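Putative capsid protein of prophage (Escherichia coli CFT073, PDB 3BQW) is a putative major capsid protein of a prophage, related to phage capsid protein E, and probably builds the shell that encloses the phage genome. Local coordinates at residues P203-V213 and L277-N288; Y227-E238 and F250-I260. One frame throughout, in Å; residues are numbered along the deposited sequence.

Interaction 1: residues P203-V213 and L277-N288; sequences PANVMIMGAEV and LEPDLLVLGNTN
Asn205 and Thr287 meet at one end of an antiparallel strand pair, 206-209 with 281-285, that opens with a classic beta bulge: the N-H groups of Asn205 and Val206 both point at Gly285 O. From CB of Asn205, chi1 of 76° sets CG between the backbone N and the carbonyl carbon. There CG stands 3.7 Å from Thr287 OG1, OD1 accepts Thr287 N at 2.9 Å, and ND2 donates a hydrogen bond to Thr287 OG1 at 3.1 Å. Two bonds to one residue thus fix the rotation of the amide. Asn286 ND2 donates to Pro203 O at 2.8 Å, nearly straight along its N-H, from above the carbonyl plane; Asn286 OD1 takes the N-H of Asn288 on a lone pair, forming an Asx turn. Met207 and Leu284 lie side by side on one face, CB of Met207 being 3.7 Å from Leu284 CD2; with Met207 CG anti to the backbone N (chi1 -171°) and the chain extended as far as SD, SD lies 4.1 Å from Leu282 CD1. Val206, Ile208 and Val283 occupy the other face, where Phe31, Leu34 and Phe35 of helix 30-35 pack on Ile208. At the far end the strand runs into helix 211-218, with Gly210 as N-cap. Pro279 O receives Val213 N at 3.2 Å and, more weakly, Glu212 N, while Val213 CG2 sits 3.4 Å from Leu281 O.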
loop_
_atom_site.group_PDB
_atom_site.type_symbol
_atom_site.label_atom_id
_atom_site.label_comp_id
_atom_site.label_asym_id
_atom_site.label_seq_id
_atom_site.Cartn_x
_atom_site.Cartn_y
_atom_site.Cartn_z
ATOM N N PRO A 203 -23.573 -2.225 -1.787
ATOM C CA PRO A 203 -23.381 -0.851 -2.205
ATOM C C PRO A 203 -21.913 -0.451 -2.282
ATOM O O PRO A 203 -21.114 -0.849 -1.445
ATOM C CB PRO A 203 -24.087 -0.040 -1.112
ATOM C CG PRO A 203 -24.831 -0.994 -0.290
ATOM C CD PRO A 203 -24.229 -2.324 -0.476
ATOM N N ALA A 204 -21.576 0.347 -3.277
ATOM C CA ALA A 204 -20.282 0.998 -3.321
ATOM C C ALA A 204 -20.458 2.408 -2.801
ATOM O O ALA A 204 -21.388 3.117 -3.201
ATOM C CB ALA A 204 -19.738 1.009 -4.751
ATOM N N ASN A 205 -19.556 2.827 -1.911
ATOM C CA ASN A 205 -19.585 4.181 -1.366
ATOM C C ASN A 205 -18.307 4.982 -1.663
ATOM O O ASN A 205 -18.160 6.112 -1.223
ATOM C CB ASN A 205 -19.953 4.158 0.138
ATOM C CG ASN A 205 -18.813 3.708 1.039
ATOM O OD1 ASN A 205 -17.799 3.200 0.579
ATOM N ND2 ASN A 205 -18.991 3.890 2.355
ATOM N N VAL A 206 -17.401 4.395 -2.426
ATOM C CA VAL A 206 -16.185 5.077 -2.856
ATOM C C VAL A 206 -15.811 4.685 -4.291
ATOM O O VAL A 206 -15.922 3.526 -4.676
ATOM C CB VAL A 206 -15.011 4.857 -1.847
ATOM C CG1 VAL A 206 -14.558 3.382 -1.787
ATOM C CG2 VAL A 206 -13.861 5.827 -2.149
ATOM N N MET A 207 -15.462 5.687 -5.103
ATOM C CA MET A 207 -14.913 5.469 -6.442
ATOM C C MET A 207 -13.515 6.105 -6.507
ATOM O O MET A 207 -13.394 7.317 -6.416
ATOM C CB MET A 207 -15.832 6.007 -7.549
ATOM C CG MET A 207 -15.399 5.602 -8.983
ATOM S SD MET A 207 -16.521 5.956 -10.375
ATOM C CE MET A 207 -16.874 7.669 -10.187
ATOM N N ILE A 208 -12.485 5.256 -6.608
ATOM C CA ILE A 208 -11.093 5.664 -6.762
ATOM C C ILE A 208 -10.664 5.534 -8.228
ATOM O O ILE A 208 -10.817 4.474 -8.836
ATOM C CB ILE A 208 -10.161 4.839 -5.870
ATOM C CG1 ILE A 208 -10.677 4.851 -4.417
ATOM C CG2 ILE A 208 -8.749 5.416 -5.931
ATOM C CD1 ILE A 208 -10.440 3.607 -3.671
ATOM N N MET A 209 -10.164 6.642 -8.792
ATOM C CA MET A 209 -9.999 6.811 -10.236
ATOM C C MET A 209 -8.575 7.233 -10.537
ATOM O O MET A 209 -8.053 8.107 -9.871
ATOM C CB MET A 209 -10.855 7.978 -10.748
ATOM C CG MET A 209 -12.306 7.816 -10.655
ATOM S SD MET A 209 -13.171 9.295 -11.163
ATOM C CE MET A 209 -13.472 9.978 -9.568
ATOM N N GLY A 210 -7.994 6.649 -11.585
ATOM C CA GLY A 210 -6.817 7.206 -12.218
ATOM C C GLY A 210 -7.154 8.520 -12.917
ATOM O O GLY A 210 -8.337 8.866 -13.076
ATOM N N ALA A 211 -6.103 9.227 -13.352
ATOM C CA ALA A 211 -6.185 10.575 -13.921
ATOM C C ALA A 211 -6.956 10.655 -15.214
ATOM O O ALA A 211 -7.648 11.635 -15.477
ATOM C CB ALA A 211 -4.750 11.152 -14.139
ATOM N N GLU A 212 -6.799 9.629 -16.035
ATOM C CA GLU A 212 -7.433 9.571 -17.330
ATOM C C GLU A 212 -8.923 9.338 -17.132
ATOM O O GLU A 212 -9.738 9.968 -17.794
ATOM C CB GLU A 212 -6.769 8.481 -18.167
ATOM C CG GLU A 212 -7.422 8.176 -19.515
ATOM C CD GLU A 212 -7.606 9.390 -20.379
ATOM O OE1 GLU A 212 -6.777 10.326 -20.286
ATOM O OE2 GLU A 212 -8.580 9.404 -21.175
ATOM N N VAL A 213 -9.277 8.479 -16.175
ATOM C CA VAL A 213 -10.681 8.297 -15.797
ATOM C C VAL A 213 -11.336 9.608 -15.355
ATOM O O VAL A 213 -12.431 9.939 -15.800
ATOM C CB VAL A 213 -10.891 7.238 -14.701
ATOM C CG1 VAL A 213 -12.387 7.145 -14.355
ATOM C CG2 VAL A 213 -10.349 5.886 -15.139
ATOM N N LEU A 277 -2.040 2.644 -9.483
ATOM C CA LEU A 277 -3.279 2.454 -10.199
ATOM C C LEU A 277 -3.109 3.058 -11.584
ATOM O O LEU A 277 -2.933 4.262 -11.711
ATOM C CB LEU A 277 -4.423 3.149 -9.450
ATOM C CG LEU A 277 -5.856 2.962 -9.973
ATOM C CD1 LEU A 277 -6.297 1.491 -9.835
ATOM C CD2 LEU A 277 -6.850 3.918 -9.259
ATOM N N GLU A 278 -3.172 2.220 -12.607
ATOM C CA GLU A 278 -3.069 2.678 -13.965
ATOM C C GLU A 278 -4.101 3.764 -14.189
ATOM O O GLU A 278 -5.238 3.674 -13.682
ATOM C CB GLU A 278 -3.298 1.549 -14.960
ATOM C CG GLU A 278 -2.123 0.618 -15.118
ATOM C CD GLU A 278 -0.826 1.374 -15.318
ATOM O OE1 GLU A 278 -0.760 2.226 -16.241
ATOM O OE2 GLU A 278 0.113 1.139 -14.518
ATOM N N PRO A 279 -3.712 4.794 -14.940
ATOM C CA PRO A 279 -4.530 5.988 -15.039
ATOM C C PRO A 279 -5.897 5.777 -15.652
ATOM O O PRO A 279 -6.770 6.590 -15.406
ATOM C CB PRO A 279 -3.692 6.926 -15.913
ATOM C CG PRO A 279 -2.323 6.383 -15.886
ATOM C CD PRO A 279 -2.476 4.917 -15.734
ATOM N N ASP A 280 -6.072 4.693 -16.414
ATOM C CA ASP A 280 -7.348 4.374 -17.107
ATOM C C ASP A 280 -8.255 3.421 -16.315
ATOM O O ASP A 280 -9.266 2.960 -16.845
ATOM C CB ASP A 280 -7.087 3.820 -18.518
ATOM C CG ASP A 280 -6.347 2.496 -18.507
ATOM O OD1 ASP A 280 -5.809 2.081 -17.447
ATOM O OD2 ASP A 280 -6.280 1.868 -19.576
ATOM N N LEU A 281 -7.899 3.174 -15.050
ATOM C CA LEU A 281 -8.667 2.327 -14.127
ATOM C C LEU A 281 -9.425 3.122 -13.051
ATOM O O LEU A 281 -8.938 4.154 -12.548
ATOM C CB LEU A 281 -7.762 1.322 -13.395
ATOM C CG LEU A 281 -6.964 0.330 -14.244
ATOM C CD1 LEU A 281 -6.053 -0.558 -13.333
ATOM C CD2 LEU A 281 -7.866 -0.510 -15.140
ATOM N N LEU A 282 -10.610 2.609 -12.706
ATOM C CA LEU A 282 -11.396 3.089 -11.560
ATOM C C LEU A 282 -11.771 1.859 -10.748
ATOM O O LEU A 282 -11.996 0.769 -11.310
ATOM C CB LEU A 282 -12.682 3.841 -11.985
ATOM C CG LEU A 282 -13.834 3.099 -12.685
ATOM C CD1 LEU A 282 -14.795 2.474 -11.611
ATOM C CD2 LEU A 282 -14.620 3.985 -13.706
ATOM N N VAL A 283 -11.840 2.044 -9.435
ATOM C CA VAL A 283 -12.175 1.002 -8.493
ATOM C C VAL A 283 -13.387 1.447 -7.698
ATOM O O VAL A 283 -13.424 2.552 -7.171
ATOM C CB VAL A 283 -11.015 0.725 -7.527
ATOM C CG1 VAL A 283 -11.403 -0.325 -6.488
ATOM C CG2 VAL A 283 -9.778 0.277 -8.286
ATOM N N LEU A 284 -14.393 0.586 -7.653
ATOM C CA LEU A 284 -15.564 0.796 -6.828
ATOM C C LEU A 284 -15.454 -0.110 -5.623
ATOM O O LEU A 284 -15.226 -1.314 -5.769
ATOM C CB LEU A 284 -16.822 0.487 -7.612
ATOM C CG LEU A 284 -17.152 1.569 -8.644
ATOM C CD1 LEU A 284 -18.090 0.962 -9.711
ATOM C CD2 LEU A 284 -17.733 2.831 -7.958
ATOM N N GLY A 285 -15.586 0.472 -4.437
ATOM C CA GLY A 285 -15.525 -0.301 -3.202
ATOM C C GLY A 285 -16.358 0.296 -2.095
ATOM O O GLY A 285 -17.076 1.286 -2.296
ATOM N N ASN A 286 -16.256 -0.314 -0.923
ATOM C CA ASN A 286 -17.013 0.107 0.270
ATOM C C ASN A 286 -15.997 0.277 1.398
ATOM O O ASN A 286 -15.276 -0.655 1.740
ATOM C CB ASN A 286 -18.122 -0.906 0.619
ATOM C CG ASN A 286 -19.145 -0.352 1.630
ATOM O OD1 ASN A 286 -18.811 -0.071 2.778
ATOM N ND2 ASN A 286 -20.387 -0.176 1.191
ATOM N N THR A 287 -15.931 1.477 1.953
ATOM C CA THR A 287 -14.989 1.788 3.014
ATOM C C THR A 287 -15.237 1.026 4.339
ATOM O O THR A 287 -14.420 1.079 5.227
ATOM C CB THR A 287 -14.970 3.310 3.301
ATOM O OG1 THR A 287 -16.269 3.745 3.749
ATOM C CG2 THR A 287 -14.531 4.089 2.058
ATOM N N ASN A 288 -16.373 0.353 4.467
ATOM C CA ASN A 288 -16.613 -0.574 5.576
ATOM C C ASN A 288 -15.946 -1.950 5.383
ATOM O O ASN A 288 -15.924 -2.747 6.307
ATOM C CB ASN A 288 -18.118 -0.778 5.764
ATOM C CG ASN A 288 -18.859 0.523 6.010
ATOM O OD1 ASN A 288 -19.639 0.991 5.157
ATOM N ND2 ASN A 288 -18.634 1.119 7.190
#

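Interaction 2: residues Y227-E238 and F250-I260; sequences YDLSRGSESAAE and FKGYLGDLALI
Tyr253 turns its CG anti to the carbonyl carbon (chi1 -65°), Phe250 turns its own anti to the backbone N (chi1 -168°), and the extended chain of Glu238 lays CG over the Phe250 ring and brings OE1 to the Tyr253 hydroxyl. The phenol is gripped at its oxygen: Tyr253 OH donates to Glu238 OE1 at 2.6 Å, approaching on the anti side, and accepts from Ser235 OG at 2.7 Å. Ser235 is the N-cap of helix 236-241, and its OG also takes Glu238 N in a capping bond, so the tyrosine is tied to the start of the helix. Glu238 CG makes a CH-pi contact 3.8 Å from the centroid of the Phe250 ring, with the carboxylate stacked at 15° to the ring plane. Arg231 slides past the same phenylalanine in the opposite direction, CB 3.6 Å from Phe250 CE2; its guanidinium, with Phe250 CD2 over one face, stands nearly upright to the ring, and NH1 makes a weak bond to Phe250 O. Farther along, Asp228 and Tyr253 form a single antiparallel bridge, and Tyr227 OH donates to Lys251 O at 2.9 Å. Gly252 CA makes a CA-H...O contact with Asp228 O at 3.2 Å. The loop after helix 221-226 thereby runs alongside strand 248-254 of the hairpin 248-254/257-267, whose type II' turn spans Leu254 to Leu257, before helix 236-241 packs on it through Ala237, which meets Ala258. Trp214 and Phe223 meet the Tyr227 ring, and Cys241 of helix 236-241 touches Phe250 and Ile260.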
loop_
_atom_site.group_PDB
_atom_site.type_symbol
_atom_site.label_atom_id
_atom_site.label_comp_id
_atom_site.label_asym_id
_atom_site.label_seq_id
_atom_site.Cartn_x
_atom_site.Cartn_y
_atom_site.Cartn_z
ATOM N N TYR A 227 -22.332 16.394 -10.346
ATOM C CA TYR A 227 -21.089 16.479 -9.564
ATOM C C TYR A 227 -21.257 17.439 -8.380
ATOM O O TYR A 227 -21.551 18.624 -8.561
ATOM C CB TYR A 227 -19.930 16.921 -10.493
ATOM C CG TYR A 227 -18.587 17.238 -9.847
ATOM C CD1 TYR A 227 -18.144 16.564 -8.712
ATOM C CD2 TYR A 227 -17.745 18.193 -10.413
ATOM C CE1 TYR A 227 -16.909 16.859 -8.144
ATOM C CE2 TYR A 227 -16.508 18.500 -9.854
ATOM C CZ TYR A 227 -16.083 17.827 -8.715
ATOM O OH TYR A 227 -14.838 18.125 -8.148
ATOM N N ASP A 228 -21.056 16.907 -7.176
ATOM C CA ASP A 228 -21.224 17.658 -5.939
ATOM C C ASP A 228 -19.861 17.885 -5.296
ATOM O O ASP A 228 -19.397 17.063 -4.495
ATOM C CB ASP A 228 -22.150 16.880 -5.010
ATOM C CG ASP A 228 -22.650 17.699 -3.857
ATOM O OD1 ASP A 228 -22.036 18.740 -3.525
ATOM O OD2 ASP A 228 -23.672 17.274 -3.276
ATOM N N LEU A 229 -19.239 19.013 -5.660
ATOM C CA LEU A 229 -17.938 19.452 -5.125
ATOM C C LEU A 229 -17.907 19.581 -3.591
ATOM O O LEU A 229 -16.841 19.482 -2.990
ATOM C CB LEU A 229 -17.522 20.787 -5.774
ATOM C CG LEU A 229 -16.164 21.426 -5.418
ATOM C CD1 LEU A 229 -14.987 20.581 -5.898
ATOM C CD2 LEU A 229 -16.056 22.850 -5.984
ATOM N N SER A 230 -19.064 19.805 -2.967
ATOM C CA SER A 230 -19.139 19.976 -1.511
ATOM C C SER A 230 -18.633 18.764 -0.739
ATOM O O SER A 230 -18.894 17.619 -1.113
ATOM C CB SER A 230 -20.569 20.267 -1.056
ATOM O OG SER A 230 -20.858 19.522 0.117
ATOM N N ARG A 231 -17.908 19.028 0.345
ATOM C CA ARG A 231 -17.433 17.969 1.243
ATOM C C ARG A 231 -16.947 18.558 2.562
ATOM O O ARG A 231 -16.719 19.765 2.650
ATOM C CB ARG A 231 -16.318 17.145 0.586
ATOM C CG ARG A 231 -15.688 17.765 -0.649
ATOM C CD ARG A 231 -14.964 19.085 -0.353
ATOM N NE ARG A 231 -13.535 18.896 -0.510
ATOM C CZ ARG A 231 -12.927 18.714 -1.684
ATOM N NH1 ARG A 231 -11.616 18.528 -1.701
ATOM N NH2 ARG A 231 -13.616 18.718 -2.828
ATOM N N GLY A 232 -16.804 17.718 3.584
ATOM C CA GLY A 232 -16.192 18.166 4.838
ATOM C C GLY A 232 -15.985 17.089 5.891
ATOM O O GLY A 232 -16.768 16.995 6.846
ATOM N N SER A 233 -14.920 16.294 5.734
ATOM C CA SER A 233 -14.588 15.181 6.651
ATOM C C SER A 233 -15.807 14.326 7.042
ATOM O O SER A 233 -15.826 13.664 8.098
ATOM C CB SER A 233 -13.897 15.740 7.891
ATOM O OG SER A 233 -12.747 16.468 7.501
ATOM N N GLU A 234 -16.793 14.318 6.141
ATOM C CA GLU A 234 -18.137 13.832 6.420
ATOM C C GLU A 234 -18.210 12.304 6.258
ATOM O O GLU A 234 -19.224 11.690 6.618
ATOM C CB GLU A 234 -19.123 14.527 5.467
ATOM C CG GLU A 234 -20.562 14.655 5.974
ATOM C CD GLU A 234 -20.954 16.093 6.350
ATOM O OE1 GLU A 234 -20.220 16.742 7.133
ATOM O OE2 GLU A 234 -22.007 16.567 5.861
ATOM N N SER A 235 -17.142 11.707 5.716
ATOM C CA SER A 235 -17.073 10.269 5.452
ATOM C C SER A 235 -15.690 9.711 5.774
ATOM O O SER A 235 -14.707 10.455 5.806
ATOM C CB SER A 235 -17.426 9.988 3.983
ATOM O OG SER A 235 -16.409 10.408 3.069
ATOM N N ALA A 236 -15.620 8.400 6.020
ATOM C CA ALA A 236 -14.341 7.687 6.108
ATOM C C ALA A 236 -13.476 7.892 4.849
ATOM O O ALA A 236 -12.261 8.041 4.954
ATOM C CB ALA A 236 -14.576 6.199 6.326
ATOM N N ALA A 237 -14.113 7.879 3.669
ATOM C CA ALA A 237 -13.409 8.110 2.389
ATOM C C ALA A 237 -12.681 9.448 2.420
ATOM O O ALA A 237 -11.505 9.548 2.117
ATOM C CB ALA A 237 -14.402 8.068 1.213
ATOM N N GLU A 238 -13.402 10.473 2.849
ATOM C CA GLU A 238 -12.892 11.841 2.908
ATOM C C GLU A 238 -11.797 12.036 3.959
ATOM O O GLU A 238 -10.762 12.653 3.705
ATOM C CB GLU A 238 -14.067 12.770 3.180
ATOM C CG GLU A 238 -13.801 14.149 2.804
ATOM C CD GLU A 238 -15.011 15.040 2.951
ATOM O OE1 GLU A 238 -16.182 14.561 3.029
ATOM O OE2 GLU A 238 -14.750 16.259 3.000
ATOM N N PHE A 250 -9.481 14.463 -3.212
ATOM C CA PHE A 250 -10.866 14.234 -2.949
ATOM C C PHE A 250 -11.668 15.249 -3.740
ATOM O O PHE A 250 -11.454 16.442 -3.612
ATOM C CB PHE A 250 -11.201 14.345 -1.459
ATOM C CG PHE A 250 -12.574 13.834 -1.132
ATOM C CD1 PHE A 250 -12.774 12.506 -0.840
ATOM C CD2 PHE A 250 -13.659 14.673 -1.176
ATOM C CE1 PHE A 250 -14.042 12.020 -0.590
ATOM C CE2 PHE A 250 -14.929 14.203 -0.910
ATOM C CZ PHE A 250 -15.123 12.872 -0.631
ATOM N N LYS A 251 -12.592 14.748 -4.556
ATOM C CA LYS A 251 -13.311 15.570 -5.519
ATOM C C LYS A 251 -14.717 15.948 -5.090
ATOM O O LYS A 251 -15.253 16.939 -5.582
ATOM C CB LYS A 251 -13.383 14.834 -6.869
ATOM C CG LYS A 251 -12.042 14.670 -7.547
ATOM C CD LYS A 251 -11.368 16.020 -7.763
ATOM C CE LYS A 251 -10.088 15.852 -8.489
ATOM N NZ LYS A 251 -9.336 17.101 -8.612
ATOM N N GLY A 252 -15.331 15.164 -4.212
ATOM C CA GLY A 252 -16.720 15.373 -3.859
ATOM C C GLY A 252 -17.494 14.080 -3.892
ATOM O O GLY A 252 -16.928 13.013 -3.725
ATOM N N TYR A 253 -18.796 14.194 -4.127
ATOM C CA TYR A 253 -19.718 13.070 -4.078
ATOM C C TYR A 253 -20.612 13.035 -5.307
ATOM O O TYR A 253 -20.886 14.071 -5.929
ATOM C CB TYR A 253 -20.587 13.132 -2.815
ATOM C CG TYR A 253 -19.812 12.978 -1.524
ATOM C CD1 TYR A 253 -19.711 11.739 -0.882
ATOM C CD2 TYR A 253 -19.159 14.063 -0.958
ATOM C CE1 TYR A 253 -18.991 11.597 0.310
ATOM C CE2 TYR A 253 -18.431 13.936 0.227
ATOM C CZ TYR A 253 -18.359 12.708 0.857
ATOM O OH TYR A 253 -17.643 12.621 2.032
ATOM N N LEU A 254 -21.034 11.821 -5.654
ATOM C CA LEU A 254 -22.036 11.572 -6.682
ATOM C C LEU A 254 -23.121 10.761 -5.989
ATOM O O LEU A 254 -23.091 9.544 -5.983
ATOM C CB LEU A 254 -21.381 10.808 -7.836
ATOM C CG LEU A 254 -22.068 10.572 -9.172
ATOM C CD1 LEU A 254 -22.666 11.879 -9.753
ATOM C CD2 LEU A 254 -21.042 9.936 -10.154
ATOM N N GLY A 255 -24.055 11.440 -5.339
ATOM C CA GLY A 255 -24.997 10.751 -4.469
ATOM C C GLY A 255 -24.241 10.319 -3.229
ATOM O O GLY A 255 -23.620 11.144 -2.584
ATOM N N ASP A 256 -24.268 9.022 -2.914
ATOM C CA ASP A 256 -23.539 8.504 -1.744
ATOM C C ASP A 256 -22.175 7.918 -2.106
ATOM O O ASP A 256 -21.551 7.253 -1.290
ATOM C CB ASP A 256 -24.394 7.514 -0.904
ATOM C CG ASP A 256 -24.898 6.295 -1.693
ATOM O OD1 ASP A 256 -24.583 6.151 -2.909
ATOM O OD2 ASP A 256 -25.627 5.471 -1.078
ATOM N N LEU A 257 -21.699 8.221 -3.312
ATOM C CA LEU A 257 -20.431 7.729 -3.827
ATOM C C LEU A 257 -19.362 8.802 -3.720
ATOM O O LEU A 257 -19.458 9.845 -4.359
ATOM C CB LEU A 257 -20.603 7.350 -5.290
ATOM C CG LEU A 257 -19.523 6.555 -6.012
ATOM C CD1 LEU A 257 -19.398 5.201 -5.374
ATOM C CD2 LEU A 257 -19.888 6.416 -7.510
ATOM N N ALA A 258 -18.352 8.554 -2.891
ATOM C CA ALA A 258 -17.242 9.488 -2.722
ATOM C C ALA A 258 -16.314 9.345 -3.911
ATOM O O ALA A 258 -16.105 8.233 -4.409
ATOM C CB ALA A 258 -16.484 9.216 -1.432
ATOM N N LEU A 259 -15.742 10.473 -4.330
ATOM C CA LEU A 259 -14.955 10.562 -5.550
ATOM C C LEU A 259 -13.531 10.965 -5.227
ATOM O O LEU A 259 -13.280 12.042 -4.694
ATOM C CB LEU A 259 -15.572 11.578 -6.520
ATOM C CG LEU A 259 -17.037 11.437 -6.937
ATOM C CD1 LEU A 259 -17.461 12.738 -7.641
ATOM C CD2 LEU A 259 -17.310 10.192 -7.836
ATOM N N ILE A 260 -12.607 10.075 -5.555
ATOM C CA ILE A 260 -11.193 10.205 -5.247
ATOM C C ILE A 260 -10.405 9.956 -6.539
ATOM O O ILE A 260 -10.598 8.929 -7.211
ATOM C CB ILE A 260 -10.747 9.175 -4.151
ATOM C CG1 ILE A 260 -11.584 9.324 -2.861
ATOM C CG2 ILE A 260 -9.247 9.333 -3.826
ATOM C CD1 ILE A 260 -11.139 8.371 -1.684
#

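Overall arrangement
Interactions 1 and 2 share one mixed sheet, in which strand 206-209 has strand 281-285 on one edge and the hairpin strand 257-267 on the other. Their centres lie about 13 Å apart. The join is made directly: Met207 N to Ala258 O at 2.7 Å and Met209 N to Ile260 O at 2.8 Å are probable hydrogen bonds, and Met207 CE packs 3.5 Å from Leu259 CD2. In sequence, both segments of interaction 2 fall between the two of interaction 1, so the loop and hairpin are inserted between the two paired strands of interaction 1. Thr287 of interaction 1 also touches Ala236 and Ala237 of interaction 2.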